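Local coordinates for SusD superfamily protein (Bacteroides thetaiotaomicron VPI-5482, PDB 3HDX) that probably binds polysaccharide at the outer membrane as a SusD-like lipoprotein of the carbohydrate uptake machinery, at residues S198-L203 with E217-F222; H205-A208 with A214-E217; R118-F123 with I358-L363; L369-L374 with A414-E419. All coordinates share one frame; numbering follows the deposited sequence. Where two conformers were deposited one is given.

Contact 1: residues S198-L203 with E217-F222; sequences SAYSVL and ETYSAF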
loop_
_atom_site.group_PDB
_atom_site.type_symbol
_atom_site.label_atom_id
_atom_site.label_comp_id
_atom_site.label_asym_id
_atom_site.label_seq_id
_atom_site.Cartn_x
_atom_site.Cartn_y
_atom_site.Cartn_z
ATOM N N SER A 198 -11.156 5.164 -1.909
ATOM C CA SER A 198 -10.162 4.448 -1.078
ATOM C C SER A 198 -10.699 3.038 -0.776
ATOM O O SER A 198 -10.004 2.032 -0.944
ATOM C CB SER A 198 -9.920 5.186 0.244
ATOM O OG SER A 198 -9.658 6.565 0.053
ATOM N N ALA A 199 -11.959 2.954 -0.349
ATOM C CA ALA A 199 -12.582 1.636 -0.032
ATOM C C ALA A 199 -12.656 0.741 -1.260
ATOM O O ALA A 199 -12.331 -0.448 -1.200
ATOM C CB ALA A 199 -13.965 1.818 0.613
ATOM N N TYR A 200 -13.103 1.314 -2.384
ATOM C CA TYR A 200 -13.113 0.544 -3.645
ATOM C C TYR A 200 -11.731 0.021 -4.036
ATOM O O TYR A 200 -11.634 -1.073 -4.595
ATOM C CB TYR A 200 -13.754 1.319 -4.802
ATOM C CG TYR A 200 -15.268 1.287 -4.840
ATOM C CD1 TYR A 200 -15.936 0.129 -5.185
ATOM C CD2 TYR A 200 -16.022 2.403 -4.523
ATOM C CE1 TYR A 200 -17.324 0.081 -5.246
ATOM C CE2 TYR A 200 -17.425 2.382 -4.621
ATOM C CZ TYR A 200 -18.069 1.230 -4.958
ATOM O OH TYR A 200 -19.428 1.162 -5.026
ATOM N N SER A 201 -10.689 0.786 -3.740
ATOM C CA SER A 201 -9.320 0.382 -4.081
ATOM C C SER A 201 -8.901 -0.840 -3.281
ATOM O O SER A 201 -8.230 -1.729 -3.827
ATOM C CB SER A 201 -8.298 1.534 -3.930
ATOM O OG SER A 201 -7.910 1.772 -2.590
ATOM N N VAL A 202 -9.314 -0.897 -2.011
ATOM C CA VAL A 202 -9.020 -2.058 -1.175
ATOM C C VAL A 202 -9.782 -3.253 -1.752
ATOM O O VAL A 202 -9.228 -4.351 -1.821
ATOM C CB VAL A 202 -9.278 -1.796 0.341
ATOM C CG1 VAL A 202 -8.886 -3.035 1.161
ATOM C CG2 VAL A 202 -8.516 -0.565 0.813
ATOM N N LEU A 203 -11.075 -3.072 -2.072
ATOM C CA LEU A 203 -11.868 -4.157 -2.709
ATOM C C LEU A 203 -11.193 -4.679 -3.964
ATOM O O LEU A 203 -11.049 -5.885 -4.136
ATOM C CB LEU A 203 -13.307 -3.714 -3.039
ATOM C CG LEU A 203 -14.273 -3.633 -1.857
ATOM C CD1 LEU A 203 -15.553 -2.982 -2.354
ATOM C CD2 LEU A 203 -14.579 -5.031 -1.345
ATOM N N GLU A 217 -11.730 -6.108 -11.903
ATOM C CA GLU A 217 -11.891 -5.264 -13.092
ATOM C C GLU A 217 -13.025 -4.251 -12.862
ATOM O O GLU A 217 -12.855 -3.051 -13.138
ATOM C CB GLU A 217 -12.134 -6.150 -14.328
ATOM C CG GLU A 217 -11.904 -5.474 -15.676
ATOM C CD GLU A 217 -12.964 -4.499 -16.087
ATOM O OE1 GLU A 217 -14.150 -4.712 -15.710
ATOM O OE2 GLU A 217 -12.581 -3.510 -16.812
ATOM N N THR A 218 -14.158 -4.729 -12.328
ATOM C CA THR A 218 -15.311 -3.843 -12.092
ATOM C C THR A 218 -14.989 -2.732 -11.092
ATOM O O THR A 218 -15.317 -1.556 -11.298
ATOM C CB THR A 218 -16.500 -4.671 -11.568
ATOM O OG1 THR A 218 -16.868 -5.617 -12.581
ATOM C CG2 THR A 218 -17.673 -3.743 -11.256
ATOM N N TYR A 219 -14.338 -3.096 -10.011
ATOM C CA TYR A 219 -13.976 -2.107 -9.012
ATOM C C TYR A 219 -12.913 -1.132 -9.497
ATOM O O TYR A 219 -13.004 0.065 -9.229
ATOM C CB TYR A 219 -13.532 -2.768 -7.692
ATOM C CG TYR A 219 -14.621 -3.552 -6.985
ATOM C CD1 TYR A 219 -15.904 -3.019 -6.815
ATOM C CD2 TYR A 219 -14.358 -4.804 -6.434
ATOM C CE1 TYR A 219 -16.893 -3.746 -6.146
ATOM C CE2 TYR A 219 -15.325 -5.508 -5.753
ATOM C CZ TYR A 219 -16.595 -4.982 -5.626
ATOM O OH TYR A 219 -17.574 -5.673 -4.920
ATOM N N SER A 220 -11.897 -1.625 -10.210
ATOM C CA SER A 220 -10.862 -0.741 -10.768
ATOM C C SER A 220 -11.511 0.237 -11.758
ATOM O O SER A 220 -11.199 1.439 -11.780
ATOM C CB SER A 220 -9.766 -1.565 -11.463
ATOM O OG SER A 220 -9.085 -2.419 -10.562
ATOM N N ALA A 221 -12.420 -0.284 -12.588
ATOM C CA ALA A 221 -13.170 0.550 -13.552
ATOM C C ALA A 221 -13.953 1.644 -12.830
ATOM O O ALA A 221 -13.922 2.804 -13.202
ATOM C CB ALA A 221 -14.106 -0.321 -14.419
ATOM N N PHE A 222 -14.588 1.284 -11.732
ATOM C CA PHE A 222 -15.404 2.238 -10.988
ATOM C C PHE A 222 -14.522 3.382 -10.479
ATOM O O PHE A 222 -14.871 4.556 -10.559
ATOM C CB PHE A 222 -16.145 1.564 -9.827
ATOM C CG PHE A 222 -17.153 2.440 -9.185
ATOM C CD1 PHE A 222 -18.458 2.461 -9.673
ATOM C CD2 PHE A 222 -16.810 3.279 -8.142
ATOM C CE1 PHE A 222 -19.422 3.329 -9.109
ATOM C CE2 PHE A 222 -17.737 4.186 -7.589
ATOM C CZ PHE A 222 -19.066 4.182 -8.067
#
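Tyr-200 and Tyr-219 meet where helices 198-203 and 217-222 run antiparallel, with local axes 8.7 Å apart at an angle of 155°. The CA atoms of these two tyrosines are 6.0 Å apart, the nearest such pair. No hydrogen bond crosses; the contact is aromatic and apolar. Tyr-200 meets two rings in different ways. Phe-222 covers part of one face, with CE2 of Phe-222 3.5 Å from CE2 of Tyr-200, the two planes tilted by 33°. Tyr-219 comes to the edge of the Tyr-200 ring instead, where the CD1 atoms of Tyr-200 and Tyr-219 are 3.5 Å apart. Leu-203 packs on Tyr-219 alone: its CB sits over the ring face, 4.0 Å from the centroid, as a CH-pi contact. Phe-222 carries CG anti to its backbone N (chi1 -170°), which swings the ring over to Tyr-200. With an alanine in place of Tyr-200, the Phe-222 face and the Tyr-219 ring would probably both lose their packing partner. Phe-222 also stacks with His-226, and Ile-167 of helix 152-169 touches Tyr-200 and Leu-203. This is an aromatic cluster within an antiparallel helical hairpin, consistent with the TPR-related architecture of the SusD family.

Contact 2: residues H205-A208 with A214-E217; sequences HICA and AEAE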
loop_
_atom_site.group_PDB
_atom_site.type_symbol
_atom_site.label_atom_id
_atom_site.label_comp_id
_atom_site.label_asym_id
_atom_site.label_seq_id
_atom_site.Cartn_x
_atom_site.Cartn_y
_atom_site.Cartn_z
ATOM N N HIS A 205 -8.079 -4.618 -4.883
ATOM C CA HIS A 205 -6.879 -5.368 -4.523
ATOM C C HIS A 205 -7.148 -6.678 -3.789
ATOM O O HIS A 205 -6.394 -7.640 -3.973
ATOM C CB HIS A 205 -5.848 -4.470 -3.843
ATOM C CG HIS A 205 -5.026 -3.697 -4.818
ATOM N ND1 HIS A 205 -4.135 -4.330 -5.662
ATOM C CD2 HIS A 205 -4.923 -2.366 -5.070
ATOM C CE1 HIS A 205 -3.535 -3.416 -6.408
ATOM N NE2 HIS A 205 -4.005 -2.220 -6.083
ATOM N N ILE A 206 -8.135 -6.714 -2.884
ATOM C CA ILE A 206 -8.496 -7.975 -2.236
ATOM C C ILE A 206 -8.891 -8.964 -3.338
ATOM O O ILE A 206 -8.411 -10.104 -3.374
ATOM C CB ILE A 206 -9.695 -7.838 -1.275
ATOM C CG1 ILE A 206 -9.299 -7.032 -0.029
ATOM C CG2 ILE A 206 -10.224 -9.232 -0.873
ATOM C CD1 ILE A 206 -10.495 -6.483 0.825
ATOM N N CYS A 207 -9.746 -8.504 -4.249
ATOM C CA CYS A 207 -10.209 -9.386 -5.328
ATOM C C CYS A 207 -9.063 -9.882 -6.196
ATOM O O CYS A 207 -8.990 -11.065 -6.514
ATOM C CB CYS A 207 -11.320 -8.719 -6.154
ATOM S SG CYS A 207 -12.832 -8.417 -5.201
ATOM N N ALA A 208 -8.162 -8.994 -6.595
ATOM C CA ALA A 208 -7.027 -9.427 -7.397
ATOM C C ALA A 208 -6.142 -10.447 -6.644
ATOM O O ALA A 208 -5.687 -11.422 -7.233
ATOM C CB ALA A 208 -6.154 -8.210 -7.831
ATOM N N ALA A 214 -12.770 -10.780 -12.294
ATOM C CA ALA A 214 -14.021 -10.176 -12.743
ATOM C C ALA A 214 -14.400 -9.000 -11.812
ATOM O O ALA A 214 -14.681 -7.896 -12.280
ATOM C CB ALA A 214 -15.158 -11.226 -12.810
ATOM N N GLU A 215 -14.351 -9.238 -10.505
ATOM C CA GLU A 215 -14.658 -8.199 -9.522
ATOM C C GLU A 215 -13.550 -7.139 -9.465
ATOM O O GLU A 215 -13.838 -5.912 -9.393
ATOM C CB GLU A 215 -14.967 -8.776 -8.145
ATOM C CG GLU A 215 -16.254 -9.575 -8.136
ATOM C CD GLU A 215 -16.640 -10.129 -6.730
ATOM O OE1 GLU A 215 -16.051 -9.796 -5.708
ATOM O OE2 GLU A 215 -17.526 -10.965 -6.634
ATOM N N ALA A 216 -12.281 -7.566 -9.578
ATOM C CA ALA A 216 -11.190 -6.599 -9.576
ATOM C C ALA A 216 -11.334 -5.604 -10.744
ATOM O O ALA A 216 -11.082 -4.412 -10.593
ATOM C CB ALA A 216 -9.817 -7.282 -9.640
ATOM N N GLU A 217 -11.730 -6.108 -11.903
ATOM C CA GLU A 217 -11.891 -5.264 -13.092
ATOM C C GLU A 217 -13.025 -4.251 -12.862
ATOM O O GLU A 217 -12.855 -3.051 -13.138
ATOM C CB GLU A 217 -12.134 -6.150 -14.328
ATOM C CG GLU A 217 -11.904 -5.474 -15.676
ATOM C CD GLU A 217 -12.964 -4.499 -16.087
ATOM O OE1 GLU A 217 -14.150 -4.712 -15.710
ATOM O OE2 GLU A 217 -12.581 -3.510 -16.812
#
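Cys-207 and Ala-216 mark the closest backbone approach of segments 205-208 and 214-217, with their CA atoms 5.2 Å apart. Small residues allow this. The apolar packing centres on the Ala-216 methyl. Its CB lies 4.1 Å from CB of Cys-207 and 4.2 Å from CB of Ala-208. Backbone takes part too: CB of Cys-207 is 3.7 Å from the Ala-216 N, and CB of Ala-216 is 3.9 Å from the Ala-208 N.

The Cys-207 SG is anti to its own carbonyl carbon (chi1 -65°) and lies alongside Glu-215. It is 3.7 Å from Glu-215 CB. The Glu-215 chain runs out extended beyond CG and brings OE1 alongside the sulfur. The 3.5 Å approach of Cys-207 SG to Glu-215 OE1 is a close contact without a hydrogen bond, and no other hydrogen bond crosses between the segments.

Outside partners hold both helices. His-205 NE2 is hydrogen-bonded to Asp-365 OD2, and its ring stacks with Trp-429. The Asn-212 OD1 accepts a hydrogen bond from the Glu-215 N near the start of helix 213-226.

Only a few residues separate helix 196-209 from helix 213-226. Two consecutive helices packed closely across a short turn form a helical hairpin, here consistent with the helical, TPR-related architecture of the SusD family.

Contact 3: residues R118-F123 with I358-L363; sequences RAFAYF and IVFTRL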
loop_
_atom_site.group_PDB
_atom_site.type_symbol
_atom_site.label_atom_id
_atom_site.label_comp_id
_atom_site.label_asym_id
_atom_site.label_seq_id
_atom_site.Cartn_x
_atom_site.Cartn_y
_atom_site.Cartn_z
ATOM N N ARG A 118 -10.315 -0.782 9.561
ATOM C CA ARG A 118 -10.233 -2.140 10.109
ATOM C C ARG A 118 -10.133 -3.181 8.979
ATOM O O ARG A 118 -9.325 -4.119 9.065
ATOM C CB ARG A 118 -11.405 -2.420 11.042
ATOM C CG ARG A 118 -11.469 -3.847 11.557
ATOM C CD ARG A 118 -12.490 -3.991 12.677
ATOM N NE ARG A 118 -13.853 -3.836 12.149
ATOM C CZ ARG A 118 -14.974 -4.005 12.848
ATOM N NH1 ARG A 118 -14.928 -4.229 14.169
ATOM N NH2 ARG A 118 -16.153 -3.892 12.240
ATOM N N ALA A 119 -10.997 -3.025 7.952
ATOM C CA ALA A 119 -11.008 -3.933 6.817
ATOM C C ALA A 119 -9.678 -3.889 6.057
ATOM O O ALA A 119 -9.150 -4.941 5.645
ATOM C CB ALA A 119 -12.199 -3.638 5.878
ATOM N N PHE A 120 -9.138 -2.680 5.887
ATOM C CA PHE A 120 -7.804 -2.507 5.265
ATOM C C PHE A 120 -6.727 -3.225 6.070
ATOM O O PHE A 120 -5.878 -3.923 5.485
ATOM C CB PHE A 120 -7.491 -1.015 5.093
ATOM C CG PHE A 120 -6.112 -0.729 4.603
ATOM C CD1 PHE A 120 -5.772 -0.956 3.282
ATOM C CD2 PHE A 120 -5.147 -0.241 5.474
ATOM C CE1 PHE A 120 -4.470 -0.668 2.835
ATOM C CE2 PHE A 120 -3.854 0.032 5.033
ATOM C CZ PHE A 120 -3.520 -0.173 3.717
ATOM N N ALA A 121 -6.749 -3.044 7.393
ATOM C CA ALA A 121 -5.770 -3.707 8.251
ATOM C C ALA A 121 -5.828 -5.216 8.069
ATOM O O ALA A 121 -4.777 -5.871 7.932
ATOM C CB ALA A 121 -5.982 -3.300 9.751
ATOM N N TYR A 122 -7.060 -5.766 7.989
ATOM C CA TYR A 122 -7.209 -7.195 7.761
ATOM C C TYR A 122 -6.610 -7.640 6.429
ATOM O O TYR A 122 -5.892 -8.622 6.387
ATOM C CB TYR A 122 -8.646 -7.673 7.939
ATOM C CG TYR A 122 -8.975 -8.059 9.377
ATOM C CD1 TYR A 122 -8.255 -9.074 10.017
ATOM C CD2 TYR A 122 -9.967 -7.390 10.114
ATOM C CE1 TYR A 122 -8.518 -9.444 11.344
ATOM C CE2 TYR A 122 -10.279 -7.796 11.418
ATOM C CZ TYR A 122 -9.524 -8.781 12.052
ATOM O OH TYR A 122 -9.817 -9.108 13.359
ATOM N N PHE A 123 -6.946 -6.942 5.347
ATOM C CA PHE A 123 -6.376 -7.271 4.043
ATOM C C PHE A 123 -4.849 -7.226 4.076
ATOM O O PHE A 123 -4.171 -8.139 3.638
ATOM C CB PHE A 123 -6.897 -6.297 2.984
ATOM C CG PHE A 123 -6.115 -6.337 1.685
ATOM C CD1 PHE A 123 -6.043 -7.512 0.964
ATOM C CD2 PHE A 123 -5.480 -5.203 1.205
ATOM C CE1 PHE A 123 -5.330 -7.551 -0.228
ATOM C CE2 PHE A 123 -4.766 -5.261 -0.008
ATOM C CZ PHE A 123 -4.757 -6.425 -0.713
ATOM N N ILE A 358 2.911 7.534 3.072
ATOM C CA ILE A 358 2.693 6.225 2.482
ATOM C C ILE A 358 1.599 6.405 1.412
ATOM O O ILE A 358 0.536 7.014 1.680
ATOM C CB ILE A 358 2.253 5.195 3.534
ATOM C CG1 ILE A 358 3.359 4.911 4.534
ATOM C CG2 ILE A 358 1.758 3.889 2.846
ATOM C CD1 ILE A 358 2.860 4.240 5.800
ATOM N N VAL A 359 1.875 5.923 0.198
ATOM C CA VAL A 359 0.897 5.945 -0.890
ATOM C C VAL A 359 0.560 4.506 -1.213
ATOM O O VAL A 359 1.318 3.803 -1.893
ATOM C CB VAL A 359 1.377 6.697 -2.108
ATOM C CG1 VAL A 359 0.314 6.619 -3.233
ATOM C CG2 VAL A 359 1.761 8.177 -1.731
ATOM N N PHE A 360 -0.560 4.038 -0.652
ATOM C CA PHE A 360 -0.978 2.686 -0.921
ATOM C C PHE A 360 -1.373 2.520 -2.373
ATOM O O PHE A 360 -1.002 1.538 -2.997
ATOM C CB PHE A 360 -2.076 2.225 0.031
ATOM C CG PHE A 360 -2.578 0.857 -0.276
ATOM C CD1 PHE A 360 -1.842 -0.282 0.075
ATOM C CD2 PHE A 360 -3.752 0.677 -0.985
ATOM C CE1 PHE A 360 -2.343 -1.579 -0.261
ATOM C CE2 PHE A 360 -4.209 -0.601 -1.296
ATOM C CZ PHE A 360 -3.494 -1.696 -0.961
ATOM N N THR A 361 -2.160 3.469 -2.881
ATOM C CA THR A 361 -2.598 3.442 -4.262
ATOM C C THR A 361 -2.868 4.829 -4.809
ATOM O O THR A 361 -3.047 5.814 -4.093
ATOM C CB THR A 361 -3.829 2.526 -4.455
ATOM O OG1 THR A 361 -4.068 2.304 -5.858
ATOM C CG2 THR A 361 -5.088 3.068 -3.781
ATOM N N ARG A 362 -2.888 4.852 -6.120
ATOM C CA ARG A 362 -3.055 6.012 -6.956
ATOM C C ARG A 362 -3.546 5.521 -8.319
ATOM O O ARG A 362 -3.528 4.314 -8.604
ATOM C CB ARG A 362 -1.753 6.819 -7.070
ATOM C CG ARG A 362 -0.535 6.022 -7.555
ATOM C CD ARG A 362 0.727 6.871 -7.320
ATOM N NE ARG A 362 1.981 6.202 -7.697
ATOM C CZ ARG A 362 2.540 6.259 -8.903
ATOM N NH1 ARG A 362 1.942 6.853 -9.920
ATOM N NH2 ARG A 362 3.702 5.668 -9.106
ATOM N N LEU A 363 -3.942 6.458 -9.184
ATOM C CA LEU A 363 -4.557 6.068 -10.464
ATOM C C LEU A 363 -3.721 5.141 -11.325
ATOM O O LEU A 363 -4.252 4.232 -11.970
ATOM C CB LEU A 363 -5.059 7.265 -11.299
ATOM C CG LEU A 363 -6.464 7.739 -10.909
ATOM C CD1 LEU A 363 -6.810 9.048 -11.616
ATOM C CD2 LEU A 363 -7.530 6.696 -11.161
#
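Phe-120 points the edge of its ring at the face of Phe-360. The planes stand at 85° and the centroids are 5.1 Å apart, so this is a T-shaped pair. CE1 of Phe-120 lies over the centre of the Phe-360 ring, 3.7 Å above its plane. The approach is even: Phe-120 CE1 is 3.8 Å from Phe-360 CD1 and 4.1 Å from Phe-360 CZ. Phe-123, one helical turn further on, adds a second contact. Its CE2 is 3.9 Å from CZ of Phe-360, which lies in the plane of the Phe-123 ring at its edge.

All three phenylalanines hold CG anti to the backbone N. For Phe-360 (chi1 177°) this sends the ring off the strand toward helix 104-129, across a CA separation of 10.6 Å from Phe-120.

The next shell fixes the rings in place. Val-202 touches Phe-120, while His-205 and Ile-206 pack on Phe-123; all three belong to helix 196-209. The Trp-429 ring meets that of Phe-360 with the planes at about 50°. The strand pairs with 259-261 through backbone hydrogen bonds of Ile-358 with Phe-261 and of Thr-361 with Leu-259.

A serine in place of Phe-360 would probably open a gap between strand and helix and leave the Phe-120 edge without its aromatic face. The contact is buried and wholly apolar, with no polar side-chain atom in it to satisfy. The slightly positive C-H edge of Phe-120 meets the electron-rich face of Phe-360, which probably favours the perpendicular setting.

Contact 4: residues L369-L374 with A414-E419; sequences LRAEAL and AEIFEE. With EDO (1,2-ethanediol), chain E.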
loop_
_atom_site.group_PDB
_atom_site.type_symbol
_atom_site.label_atom_id
_atom_site.label_comp_id
_atom_site.label_asym_id
_atom_site.label_seq_id
_atom_site.Cartn_x
_atom_site.Cartn_y
_atom_site.Cartn_z
ATOM N N LEU A 369 -3.727 -2.322 -12.654
ATOM C CA LEU A 369 -4.495 -3.451 -12.072
ATOM C C LEU A 369 -5.601 -3.838 -13.029
ATOM O O LEU A 369 -5.888 -5.026 -13.217
ATOM C CB LEU A 369 -5.023 -3.074 -10.666
ATOM C CG LEU A 369 -5.644 -4.266 -9.928
ATOM C CD1 LEU A 369 -4.571 -5.339 -9.559
ATOM C CD2 LEU A 369 -6.420 -3.750 -8.677
ATOM N N ARG A 370 -6.279 -2.834 -13.567
ATOM C CA ARG A 370 -7.324 -3.081 -14.553
ATOM C C ARG A 370 -6.772 -3.852 -15.770
ATOM O O ARG A 370 -7.435 -4.762 -16.256
ATOM C CB ARG A 370 -8.016 -1.781 -14.980
ATOM C CG ARG A 370 -9.266 -2.053 -15.760
ATOM C CD ARG A 370 -9.911 -0.784 -16.159
ATOM N NE ARG A 370 -11.199 -1.002 -16.776
ATOM C CZ ARG A 370 -11.995 0.003 -17.128
ATOM N NH1 ARG A 370 -11.655 1.286 -16.878
ATOM N NH2 ARG A 370 -13.172 -0.292 -17.669
ATOM N N ALA A 371 -5.607 -3.437 -16.268
ATOM C CA ALA A 371 -4.932 -4.159 -17.370
ATOM C C ALA A 371 -4.660 -5.625 -17.008
ATOM O O ALA A 371 -4.973 -6.536 -17.772
ATOM C CB ALA A 371 -3.670 -3.421 -17.815
ATOM N N GLU A 372 -4.100 -5.851 -15.829
ATOM C CA GLU A 372 -3.856 -7.191 -15.321
ATOM C C GLU A 372 -5.158 -8.011 -15.310
ATOM O O GLU A 372 -5.175 -9.148 -15.805
ATOM C CB GLU A 372 -3.255 -7.071 -13.916
ATOM C CG GLU A 372 -3.129 -8.324 -13.055
ATOM C CD GLU A 372 -2.634 -8.014 -11.643
ATOM O OE1 GLU A 372 -2.006 -6.935 -11.412
ATOM O OE2 GLU A 372 -2.862 -8.874 -10.771
ATOM N N ALA A 373 -6.229 -7.421 -14.761
ATOM C CA ALA A 373 -7.525 -8.091 -14.651
ATOM C C ALA A 373 -8.108 -8.450 -16.026
ATOM O O ALA A 373 -8.572 -9.555 -16.242
ATOM C CB ALA A 373 -8.519 -7.244 -13.828
ATOM N N LEU A 374 -7.994 -7.521 -16.965
ATOM C CA LEU A 374 -8.525 -7.727 -18.315
ATOM C C LEU A 374 -7.777 -8.876 -19.005
ATOM O O LEU A 374 -8.398 -9.741 -19.617
ATOM C CB LEU A 374 -8.492 -6.442 -19.139
ATOM C CG LEU A 374 -9.555 -5.427 -18.738
ATOM C CD1 LEU A 374 -9.233 -4.047 -19.288
ATOM C CD2 LEU A 374 -10.955 -5.898 -19.194
ATOM N N ALA A 414 3.184 -10.325 -18.572
ATOM C CA ALA A 414 4.553 -10.121 -18.064
ATOM C C ALA A 414 4.924 -8.619 -18.204
ATOM O O ALA A 414 5.487 -8.023 -17.282
ATOM C CB ALA A 414 5.565 -11.050 -18.757
ATOM N N GLU A 415 4.579 -8.019 -19.337
ATOM C CA GLU A 415 4.897 -6.603 -19.564
ATOM C C GLU A 415 4.140 -5.634 -18.633
ATOM O O GLU A 415 4.718 -4.656 -18.159
ATOM C CB GLU A 415 4.760 -6.199 -21.033
ATOM C CG GLU A 415 5.171 -4.769 -21.332
ATOM C CD GLU A 415 6.603 -4.433 -20.963
ATOM O OE1 GLU A 415 7.474 -5.345 -20.862
ATOM O OE2 GLU A 415 6.845 -3.228 -20.771
ATOM N N ILE A 416 2.878 -5.933 -18.361
ATOM C CA ILE A 416 2.098 -5.157 -17.383
ATOM C C ILE A 416 2.817 -5.191 -16.024
ATOM O O ILE A 416 2.949 -4.140 -15.374
ATOM C CB ILE A 416 0.665 -5.671 -17.232
ATOM C CG1 ILE A 416 -0.135 -5.420 -18.535
ATOM C CG2 ILE A 416 -0.062 -4.983 -16.056
ATOM C CD1 ILE A 416 -1.409 -6.188 -18.694
ATOM N N PHE A 417 3.289 -6.382 -15.611
ATOM C CA PHE A 417 4.074 -6.453 -14.361
ATOM C C PHE A 417 5.420 -5.710 -14.422
ATOM O O PHE A 417 5.822 -5.143 -13.424
ATOM C CB PHE A 417 4.188 -7.876 -13.857
ATOM C CG PHE A 417 2.941 -8.321 -13.191
ATOM C CD1 PHE A 417 2.653 -7.887 -11.896
ATOM C CD2 PHE A 417 2.009 -9.125 -13.840
ATOM C CE1 PHE A 417 1.476 -8.282 -11.257
ATOM C CE2 PHE A 417 0.858 -9.501 -13.204
ATOM C CZ PHE A 417 0.571 -9.074 -11.931
ATOM N N GLU A 418 6.075 -5.652 -15.589
ATOM C CA GLU A 418 7.297 -4.844 -15.705
ATOM C C GLU A 418 6.960 -3.361 -15.612
ATOM O O GLU A 418 7.742 -2.595 -15.079
ATOM C CB GLU A 418 8.041 -5.126 -17.014
ATOM C CG GLU A 418 8.588 -6.529 -17.087
ATOM C CD GLU A 418 9.484 -6.926 -15.913
ATOM O OE1 GLU A 418 10.347 -6.132 -15.542
ATOM O OE2 GLU A 418 9.307 -8.056 -15.378
ATOM N N GLU A 419 5.811 -2.958 -16.167
ATOM C CA GLU A 419 5.387 -1.555 -16.040
ATOM C C GLU A 419 5.099 -1.206 -14.569
ATOM O O GLU A 419 5.450 -0.116 -14.083
ATOM C CB GLU A 419 4.226 -1.208 -16.970
ATOM C CG GLU A 419 4.025 0.331 -17.115
ATOM C CD GLU A 419 5.181 1.060 -17.779
ATOM O OE1 GLU A 419 5.956 0.455 -18.556
ATOM O OE2 GLU A 419 5.283 2.282 -17.557
HETATM C C1 EDO E . 9.496 -10.587 -13.175
HETATM O O1 EDO E . 9.408 -9.172 -12.921
HETATM C C2 EDO E . 10.938 -11.024 -13.235
HETATM O O2 EDO E . 11.538 -10.761 -11.965
#
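Glu-372 carries CG anti to its backbone N (chi1 169°) and stays extended beyond it, which carries the carboxylate to the end of the Phe-417 ring. Phe-417 has CG anti to its carbonyl carbon, and its CZ leads toward the glutamate. CZ of Phe-417 lies 3.4 Å from CD of Glu-372 and 3.4 Å from OE1 of the same carboxylate. The carboxylate meets the ring obliquely, its plane turned 47° from the ring plane.

The polar end of Glu-372 is satisfied elsewhere. OE2 is hydrogen-bonded to the Tyr-213 OH and forms a salt bridge with Arg-436 NE. These partners probably favour the charged form of the buried carboxylate and fix its position.

Beside this pair the packing is apolar. Ile-416 CD1 meets the Ala-371 methyl at CB, 3.7 Å away, and also lies 3.9 Å from the Glu-372 N. The nearest CA atoms are those of Glu-372 and Ile-416, 6.6 Å apart.

On the other side of helix 414-419, O1 of a 1,2-ethanediol, probably from the crystallisation liquor, gives a hydrogen bond to Glu-418 OE2, 2.7 Å long.

The local axes are 9.8 Å apart at 167°. This nearly antiparallel pairing of helices 363-376 and 409-423 is consistent with the TPR-like helical packing of the SusD family.

Overall arrangement
Contacts 1 and 2 lie about 7 Å apart between centres and share the hairpin of helices 196-209 and 213-226. Contact 2 is nearer the turn. Along the chain, both fall between the two segments of contact 3, which is about 12 Å from contact 1 between centres. Val-202 of contact 1 and Ile-206 of contact 2 pack on the phenylalanines of helix 104-129. Contact 4 comes last, about 13 Å from contact 2 between centres. Helix 363-376, which follows strand 358-361, lies against the hairpin. Arg-370 NE forms a salt bridge with Glu-217 OE2, and Leu-369 packs on His-205 and Ala-208. The hairpin thus lies between the early helix 104-129 and the later helix 363-376 and touches both.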